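Local coordinates for protein glycoside Hydrolase (Bacteroides uniformis, PDB 5T99) that probably hydrolyses galactosides as a family 2 glycoside hydrolase of an agarose-degrading pathway, with a pocket that binds the inhibitor galacto-isofagomine, at residues P192-S197 with F288-I293; D298-N303 with V409-I414. One frame throughout, in Å; residues are numbered along the deposited sequence.

In the fold
Contact 1 and contact 2 follow each other along the chain: contact 1 is complete at 293, and contact 2 opens a few residues later. Their centres lie about 15 Å apart, on the same side of the chain's centre. Contact 1 joins the end of strand 180-194 to the linker that leaves strand 279-288 of the all-beta domain. That linker enters strand 293-296, which pairs with 299-302, the hairpin whose inner face meets barrel strand 409-416 in contact 2. Backbone pairing of Lys292 with Asn303 ties the contacts together, and the Arg291 guanidinium hydrogen-bonds to Pro407 O and, weakly, to Val409 O, where the contact 2 strand begins. The pair thus marks the passage from beta-sandwich to catalytic TIM barrel.

Contact 1 (P192-S197 with F288-I293); sequences PTVTKS and FGIRKI. With EDO (1,2-ethanediol), chain J.
Lys292 lies along Val194 and ends on its carbonyl. Lys292 CB sits 3.9 Å from Val194 CB, and CG keeps near the same atom. CD and CE then run past the backbone, with Lys292 CD 3.4 Å from Val194 O, and Lys292 NZ closes the path by donating a 2.7 Å hydrogen bond to Val194 O. The ammonium approaches almost straight beyond the oxygen, at a C=O...N angle of 170°. With chi1 at 62°, CG stands between backbone N and carbonyl carbon, which lays the chain back over the valine. Val194 itself, buried, turns its two methyls on the linker: Val194 CG2 rests on the carbonyl carbon of Arg291 (3.8 Å) and meets Ile290 CG2 at 4.0 Å, while CG1 faces the Lys292 amide. The CB of Arg291 is directed away from segment 192-197; its NE donates a hydrogen bond to Pro407 O, and C1 of an ethanediol molecule lies over one guanidinium face. The diol's O2 accepts a hydrogen bond from Gly289 N, 3.1 Å long. Apolar contact through Val194 and Ile290, together with the lysine-to-carbonyl hydrogen bond, fastens the linker to the immunoglobulin-like beta-sandwich that precedes the barrel in family 2 glycoside hydrolases.

Contact 2 (D298-N303 with V409-I414); sequences DGFFLN and VIMWSI
With CG roughly opposite the backbone N (chi1 -156°), the Phe300 ring continues the direction of its CB, toward barrel strand 409-416, and Ile410 answers with CG1 set between its own N and carbonyl carbon (chi1 57°), which carries CD1 over the ring. The Ile410 CD1 methyl lies 4.2 Å from the Phe300 ring centroid and 27° off the normal, a CH-pi contact on one face. It leans toward the outer end of the ring, with Phe300 CE2 and CZ both 3.9 Å from Ile410 CD1. The isoleucine's branch point also takes part: Ile410 CB sits 3.9 Å from Phe300 CZ, so the end of the ring abuts the base of the side chain. Met411 arrives from the next position on the strand, its chain extended beyond CG and running past the phenylalanine in the opposite direction. Met411 CE, the terminal methyl, comes obliquely to CE1 and CD1 of the ring, 4.1 Å from Phe300 CE1. Ile293 and Phe295 of the neighbouring hairpin strand touch Phe300 as well, while Phe309 of strand 305-313 touches both Ile410 and Met411. Were Phe300 cut back to an alanine, Ile410 CD1 and Met411 CE would probably lose their aromatic partner, with a gap left between hairpin and barrel. Here the hairpin 293-302 packs against the barrel where strand 409-416 begins. Between 298-303 and 409-414 the buried contact is purely apolar, resting on shape and dispersion with a modest CH-pi contribution; Phe300's backbone hydrogen-bonds to Ile307 of strand 305-313.

Contact 1 (P192-S197 with F288-I293)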
loop_
_atom_site.group_PDB
_atom_site.type_symbol
_atom_site.label_atom_id
_atom_site.label_comp_id
_atom_site.label_asym_id
_atom_site.label_seq_id
_atom_site.Cartn_x
_atom_site.Cartn_y
_atom_site.Cartn_z
ATOM N N PRO A 192 21.410 -12.348 -11.997
ATOM C CA PRO A 192 21.232 -13.734 -12.459
ATOM C C PRO A 192 21.997 -14.807 -11.678
ATOM O O PRO A 192 21.735 -16.010 -11.869
ATOM C CB PRO A 192 21.678 -13.685 -13.928
ATOM C CG PRO A 192 22.469 -12.447 -14.069
ATOM C CD PRO A 192 21.968 -11.479 -13.049
ATOM N N THR A 193 22.951 -14.380 -10.848
ATOM C CA THR A 193 23.583 -15.244 -9.857
ATOM C C THR A 193 23.530 -14.550 -8.508
ATOM O O THR A 193 23.902 -13.381 -8.406
ATOM C CB THR A 193 25.056 -15.546 -10.208
ATOM O OG1 THR A 193 25.134 -16.226 -11.466
ATOM C CG2 THR A 193 25.696 -16.425 -9.143
ATOM N N VAL A 194 23.052 -15.266 -7.488
ATOM C CA VAL A 194 23.032 -14.765 -6.101
ATOM C C VAL A 194 23.469 -15.883 -5.169
ATOM O O VAL A 194 22.742 -16.858 -4.986
ATOM C CB VAL A 194 21.640 -14.264 -5.671
ATOM C CG1 VAL A 194 21.651 -13.838 -4.202
ATOM C CG2 VAL A 194 21.176 -13.119 -6.564
ATOM N N THR A 195 24.678 -15.749 -4.624
ATOM C CA THR A 195 25.231 -16.679 -3.633
ATOM C C THR A 195 25.885 -15.844 -2.545
ATOM O O THR A 195 26.158 -14.668 -2.745
ATOM C CB THR A 195 26.282 -17.652 -4.234
ATOM O OG1 THR A 195 27.469 -16.943 -4.585
ATOM C CG2 THR A 195 25.770 -18.325 -5.478
ATOM N N LYS A 196 26.126 -16.458 -1.397
ATOM C CA LYS A 196 26.816 -15.788 -0.294
ATOM C C LYS A 196 28.186 -15.190 -0.682
ATOM O O LYS A 196 28.529 -14.098 -0.236
ATOM C CB LYS A 196 26.999 -16.752 0.876
ATOM C CG LYS A 196 27.572 -16.077 2.108
ATOM C CD LYS A 196 27.690 -17.025 3.283
ATOM C CE LYS A 196 27.870 -16.241 4.576
ATOM N NZ LYS A 196 28.843 -16.914 5.481
ATOM N N SER A 197 28.963 -15.924 -1.472
ATOM C CA SER A 197 30.299 -15.492 -1.903
ATOM C C SER A 197 30.279 -14.462 -3.004
ATOM O O SER A 197 31.168 -13.607 -3.068
ATOM C CB SER A 197 31.100 -16.688 -2.435
ATOM O OG SER A 197 31.318 -17.583 -1.382
ATOM N N PHE A 288 18.181 -0.722 -6.049
ATOM C CA PHE A 288 18.025 -2.158 -6.288
ATOM C C PHE A 288 18.532 -2.990 -5.124
ATOM O O PHE A 288 19.277 -2.495 -4.279
ATOM C CB PHE A 288 18.712 -2.579 -7.596
ATOM C CG PHE A 288 20.217 -2.684 -7.501
ATOM C CD1 PHE A 288 20.825 -3.882 -7.155
ATOM C CD2 PHE A 288 21.025 -1.582 -7.761
ATOM C CE1 PHE A 288 22.206 -3.982 -7.058
ATOM C CE2 PHE A 288 22.407 -1.675 -7.669
ATOM C CZ PHE A 288 23.000 -2.878 -7.327
ATOM N N GLY A 289 18.107 -4.253 -5.099
ATOM C CA GLY A 289 18.543 -5.226 -4.118
ATOM C C GLY A 289 19.062 -6.493 -4.771
ATOM O O GLY A 289 18.851 -6.728 -5.971
ATOM N N ILE A 290 19.737 -7.305 -3.960
ATOM C CA ILE A 290 20.350 -8.542 -4.407
ATOM C C ILE A 290 19.684 -9.727 -3.705
ATOM O O ILE A 290 19.956 -10.024 -2.534
ATOM C CB ILE A 290 21.877 -8.531 -4.165
ATOM C CG1 ILE A 290 22.505 -7.307 -4.850
ATOM C CG2 ILE A 290 22.510 -9.825 -4.663
ATOM C CD1 ILE A 290 24.025 -7.222 -4.769
ATOM N N ARG A 291 18.802 -10.395 -4.437
ATOM C CA ARG A 291 18.131 -11.595 -3.956
ATOM C C ARG A 291 17.739 -12.430 -5.155
ATOM O O ARG A 291 17.510 -11.885 -6.239
ATOM C CB ARG A 291 16.909 -11.253 -3.066
ATOM C CG ARG A 291 15.545 -11.076 -3.749
ATOM C CD ARG A 291 15.477 -9.801 -4.545
ATOM N NE ARG A 291 14.214 -9.651 -5.285
ATOM C CZ ARG A 291 13.974 -10.092 -6.530
ATOM N NH1 ARG A 291 12.792 -9.853 -7.084
ATOM N NH2 ARG A 291 14.890 -10.769 -7.234
ATOM N N LYS A 292 17.694 -13.743 -4.951
ATOM C CA LYS A 292 17.188 -14.673 -5.954
ATOM C C LYS A 292 15.799 -15.162 -5.546
ATOM O O LYS A 292 15.477 -15.266 -4.346
ATOM C CB LYS A 292 18.134 -15.863 -6.195
ATOM C CG LYS A 292 18.390 -16.779 -5.004
ATOM C CD LYS A 292 19.481 -17.797 -5.328
ATOM C CE LYS A 292 19.873 -18.658 -4.129
ATOM N NZ LYS A 292 21.314 -19.042 -4.132
ATOM N N ILE A 293 14.974 -15.412 -6.559
ATOM C CA ILE A 293 13.657 -15.997 -6.356
ATOM C C ILE A 293 13.477 -17.168 -7.299
ATOM O O ILE A 293 14.066 -17.230 -8.368
ATOM C CB ILE A 293 12.499 -14.981 -6.512
ATOM C CG1 ILE A 293 12.547 -14.266 -7.868
ATOM C CG2 ILE A 293 12.510 -13.990 -5.353
ATOM C CD1 ILE A 293 11.210 -13.713 -8.300
HETATM C C1 EDO J . 15.810 -6.959 -9.300
HETATM O O1 EDO J . 15.394 -6.514 -10.617
HETATM C C2 EDO J . 16.918 -6.085 -8.698
HETATM O O2 EDO J . 16.500 -5.404 -7.495
#

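Contact 2 (D298-N303 with V409-I414)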
loop_
_atom_site.group_PDB
_atom_site.type_symbol
_atom_site.label_atom_id
_atom_site.label_comp_id
_atom_site.label_asym_id
_atom_site.label_seq_id
_atom_site.Cartn_x
_atom_site.Cartn_y
_atom_site.Cartn_z
ATOM N N ASP A 298 5.579 -26.961 -5.861
ATOM C CA ASP A 298 5.516 -27.226 -4.411
ATOM C C ASP A 298 5.793 -26.049 -3.498
ATOM O O ASP A 298 5.671 -26.187 -2.283
ATOM C CB ASP A 298 6.451 -28.379 -4.056
ATOM C CG ASP A 298 5.992 -29.701 -4.655
ATOM O OD1 ASP A 298 4.765 -29.899 -4.870
ATOM O OD2 ASP A 298 6.869 -30.547 -4.916
ATOM N N GLY A 299 6.140 -24.895 -4.063
ATOM C CA GLY A 299 6.308 -23.683 -3.253
ATOM C C GLY A 299 7.153 -22.605 -3.881
ATOM O O GLY A 299 7.632 -22.743 -5.010
ATOM N N PHE A 300 7.325 -21.527 -3.121
ATOM C CA PHE A 300 8.088 -20.352 -3.538
ATOM C C PHE A 300 9.360 -20.281 -2.693
ATOM O O PHE A 300 9.367 -20.680 -1.516
ATOM C CB PHE A 300 7.248 -19.070 -3.369
ATOM C CG PHE A 300 7.690 -17.932 -4.252
ATOM C CD1 PHE A 300 7.096 -17.725 -5.494
ATOM C CD2 PHE A 300 8.709 -17.073 -3.852
ATOM C CE1 PHE A 300 7.517 -16.684 -6.321
ATOM C CE2 PHE A 300 9.135 -16.035 -4.669
ATOM C CZ PHE A 300 8.546 -15.843 -5.910
ATOM N N PHE A 301 10.430 -19.769 -3.295
ATOM C CA PHE A 301 11.738 -19.752 -2.664
ATOM C C PHE A 301 12.382 -18.375 -2.774
ATOM O O PHE A 301 12.399 -17.781 -3.847
ATOM C CB PHE A 301 12.644 -20.822 -3.286
ATOM C CG PHE A 301 12.154 -22.223 -3.067
ATOM C CD1 PHE A 301 12.648 -22.994 -2.020
ATOM C CD2 PHE A 301 11.181 -22.773 -3.907
ATOM C CE1 PHE A 301 12.181 -24.295 -1.804
ATOM C CE2 PHE A 301 10.695 -24.062 -3.694
ATOM C CZ PHE A 301 11.201 -24.828 -2.639
ATOM N N LEU A 302 12.908 -17.895 -1.645
ATOM C CA LEU A 302 13.657 -16.645 -1.558
ATOM C C LEU A 302 15.061 -16.957 -1.037
ATOM O O LEU A 302 15.214 -17.510 0.060
ATOM C CB LEU A 302 12.941 -15.661 -0.615
ATOM C CG LEU A 302 13.650 -14.331 -0.347
ATOM C CD1 LEU A 302 13.815 -13.540 -1.635
ATOM C CD2 LEU A 302 12.903 -13.511 0.689
ATOM N N ASN A 303 16.081 -16.609 -1.818
ATOM C CA ASN A 303 17.482 -16.847 -1.430
ATOM C C ASN A 303 17.748 -18.322 -1.033
ATOM O O ASN A 303 18.452 -18.623 -0.063
ATOM C CB ASN A 303 17.895 -15.840 -0.335
ATOM C CG ASN A 303 17.907 -14.408 -0.844
ATOM O OD1 ASN A 303 18.240 -14.167 -2.009
ATOM N ND2 ASN A 303 17.542 -13.447 0.017
ATOM N N VAL A 409 9.222 -6.745 -5.386
ATOM C CA VAL A 409 8.231 -7.326 -6.319
ATOM C C VAL A 409 8.662 -8.731 -6.724
ATOM O O VAL A 409 9.774 -8.919 -7.211
ATOM C CB VAL A 409 8.032 -6.455 -7.582
ATOM C CG1 VAL A 409 7.049 -7.111 -8.533
ATOM C CG2 VAL A 409 7.538 -5.077 -7.184
ATOM N N ILE A 410 7.788 -9.706 -6.498
ATOM C CA ILE A 410 8.080 -11.097 -6.847
ATOM C C ILE A 410 7.140 -11.708 -7.869
ATOM O O ILE A 410 7.475 -12.753 -8.420
ATOM C CB ILE A 410 8.152 -12.021 -5.601
ATOM C CG1 ILE A 410 6.852 -11.978 -4.772
ATOM C CG2 ILE A 410 9.348 -11.622 -4.748
ATOM C CD1 ILE A 410 6.731 -13.093 -3.753
ATOM N N MET A 411 5.981 -11.102 -8.112
ATOM C CA MET A 411 5.074 -11.570 -9.149
ATOM C C MET A 411 4.403 -10.396 -9.872
ATOM O O MET A 411 4.241 -9.323 -9.304
ATOM C CB MET A 411 3.987 -12.458 -8.558
ATOM C CG MET A 411 4.454 -13.597 -7.670
ATOM S SD MET A 411 3.070 -14.724 -7.387
ATOM C CE MET A 411 3.612 -15.653 -5.955
ATOM N N TRP A 412 4.029 -10.616 -11.127
ATOM C CA TRP A 412 3.165 -9.713 -11.878
ATOM C C TRP A 412 1.769 -10.331 -11.929
ATOM O O TRP A 412 1.567 -11.349 -12.590
ATOM C CB TRP A 412 3.693 -9.508 -13.300
ATOM C CG TRP A 412 5.112 -9.063 -13.369
ATOM C CD1 TRP A 412 6.174 -9.797 -13.796
ATOM C CD2 TRP A 412 5.634 -7.789 -12.988
ATOM N NE1 TRP A 412 7.319 -9.058 -13.719
ATOM C CE2 TRP A 412 7.019 -7.820 -13.224
ATOM C CE3 TRP A 412 5.060 -6.617 -12.476
ATOM C CZ2 TRP A 412 7.852 -6.723 -12.964
ATOM C CZ3 TRP A 412 5.881 -5.524 -12.219
ATOM C CH2 TRP A 412 7.264 -5.585 -12.461
ATOM N N SER A 413 0.809 -9.744 -11.213
ATOM C CA SER A 413 -0.575 -10.239 -11.240
ATOM C C SER A 413 -1.317 -9.516 -12.365
ATOM O O SER A 413 -1.468 -8.292 -12.324
ATOM C CB SER A 413 -1.265 -10.025 -9.894
ATOM O OG SER A 413 -2.551 -10.625 -9.861
ATOM N N ILE A 414 -1.761 -10.278 -13.366
ATOM C CA ILE A 414 -2.379 -9.708 -14.577
ATOM C C ILE A 414 -3.845 -9.302 -14.423
ATOM O O ILE A 414 -4.390 -8.585 -15.274
ATOM C CB ILE A 414 -2.255 -10.642 -15.816
ATOM C CG1 ILE A 414 -2.783 -12.051 -15.525
ATOM C CG2 ILE A 414 -0.811 -10.685 -16.298
ATOM C CD1 ILE A 414 -3.016 -12.890 -16.760
#